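Ice-binding protein 1 (Shewanella frigidimarina, PDB 6BG8) binds ice through its C-terminal DUF3494 domain, the part in this chain, holding the bacterium on ice and inhibiting growth of the crystals. Local coordinates at residues G9-A12 against R13-M16. Residues are numbered along the deposited sequence; the frame is centred on the assembly and turned at random.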
loop_
_atom_site.group_PDB
_atom_site.type_symbol
_atom_site.label_atom_id
_atom_site.label_comp_id
_atom_site.label_asym_id
_atom_site.label_seq_id
_atom_site.Cartn_x
_atom_site.Cartn_y
_atom_site.Cartn_z
ATOM N N GLY A 9 -7.738 9.488 5.507
ATOM C CA GLY A 9 -7.703 10.914 5.247
ATOM C C GLY A 9 -7.312 11.176 3.810
ATOM O O GLY A 9 -7.808 10.531 2.876
ATOM N N GLU A 10 -6.376 12.108 3.632
ATOM C CA GLU A 10 -5.992 12.525 2.289
ATOM C C GLU A 10 -5.290 11.415 1.520
ATOM O O GLU A 10 -5.318 11.410 0.284
ATOM C CB GLU A 10 -5.086 13.753 2.364
ATOM C CG GLU A 10 -4.834 14.407 1.008
ATOM C CD GLU A 10 -6.094 15.019 0.440
ATOM O OE1 GLU A 10 -6.872 15.608 1.216
ATOM O OE2 GLU A 10 -6.315 14.907 -0.778
ATOM N N VAL A 11 -4.637 10.476 2.213
ATOM C CA VAL A 11 -3.821 9.512 1.475
ATOM C C VAL A 11 -4.641 8.382 0.875
ATOM O O VAL A 11 -4.074 7.536 0.171
ATOM C CB VAL A 11 -2.669 8.949 2.338
ATOM C CG1 VAL A 11 -1.918 10.093 3.035
ATOM C CG2 VAL A 11 -3.157 7.901 3.328
ATOM N N ALA A 12 -5.961 8.352 1.106
ATOM C CA ALA A 12 -6.822 7.413 0.385
ATOM C C ALA A 12 -6.712 7.582 -1.127
ATOM O O ALA A 12 -6.950 6.630 -1.876
ATOM C CB ALA A 12 -8.276 7.592 0.817
ATOM N N ARG A 13 -6.342 8.779 -1.592
ATOM C CA ARG A 13 -6.251 9.039 -3.025
ATOM C C ARG A 13 -5.069 8.341 -3.681
ATOM O O ARG A 13 -5.035 8.236 -4.912
ATOM C CB ARG A 13 -6.119 10.541 -3.280
ATOM C CG ARG A 13 -4.810 11.107 -2.762
ATOM C CD ARG A 13 -4.821 12.622 -2.782
ATOM N NE ARG A 13 -4.939 13.082 -4.159
ATOM C CZ ARG A 13 -5.612 14.156 -4.550
ATOM N NH1 ARG A 13 -6.231 14.922 -3.662
ATOM N NH2 ARG A 13 -5.662 14.459 -5.841
ATOM N N PHE A 14 -4.081 7.906 -2.912
ATOM C CA PHE A 14 -2.845 7.401 -3.499
ATOM C C PHE A 14 -2.930 5.904 -3.756
ATOM O O PHE A 14 -3.397 5.141 -2.901
ATOM C CB PHE A 14 -1.649 7.686 -2.594
ATOM C CG PHE A 14 -1.313 9.138 -2.476
ATOM C CD1 PHE A 14 -0.609 9.793 -3.487
ATOM C CD2 PHE A 14 -1.690 9.857 -1.348
ATOM C CE1 PHE A 14 -0.289 11.145 -3.369
ATOM C CE2 PHE A 14 -1.383 11.203 -1.226
ATOM C CZ PHE A 14 -0.681 11.853 -2.238
ATOM N N ALA A 15 -2.477 5.498 -4.943
ATOM C CA ALA A 15 -2.067 4.116 -5.164
ATOM C C ALA A 15 -0.712 3.848 -4.516
ATOM O O ALA A 15 -0.482 2.771 -3.955
ATOM C CB ALA A 15 -2.009 3.831 -6.669
ATOM N N MET A 16 0.199 4.819 -4.580
ATOM C CA MET A 16 1.531 4.664 -4.019
ATOM C C MET A 16 1.982 5.984 -3.423
ATOM O O MET A 16 1.781 7.046 -4.018
ATOM C CB MET A 16 2.536 4.203 -5.077
ATOM C CG MET A 16 2.122 2.930 -5.787
ATOM S SD MET A 16 3.366 2.305 -6.936
ATOM C CE MET A 16 3.688 3.707 -7.969
#
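Glu-10 and Arg-13, three residues apart on one short 3-10 turn, run side by side and point the same way, so that one carboxylate oxygen of Glu-10 comes to the edge of the Arg-13 guanidinium. Arg-13 NH1 donates to Glu-10 OE2 at 2.9 Å, a salt bridge in which the oxygen lies practically in the guanidinium plane and is approached nearly along its C-O axis. The two flat groups are turned 30° from each other. Arg-13 reaches this place with CG set between its own N and carbonyl carbon (chi1 66°), which lays the start of the chain over the backbone of the turn: CG lies 3.1 Å from Glu-10 O. Each charged group has a second hold, Glu-10 OE1 on the Tyr-81 hydroxyl and Arg-13 NE on Asp-34, which should limit rotation of both ends.

In the backbone, the turn is closed by Phe-14 N bonding to Val-11 O at 3.1 Å and by a weak bond from Arg-13 N to Glu-10 O. The buried Phe-14 ring sets its edge against Val-11, CD2 standing 3.6 Å from Val-11 CA, while Arg-13 CG sits over one face, offset toward the rim.

The turn leads directly into strand 14-18 of the beta-solenoid characteristic of DUF3494 ice-binding proteins. Glu-10 and Phe-14 both touch Phe-87 and Ser-91 of helix 84-103, which runs alongside the solenoid, and Asp-94 accepts the Glu-10 backbone N-H. Strand 14-18 itself pairs in parallel with strands 34-37 and 219-222, and Val-11 packs on Phe-221 of the latter.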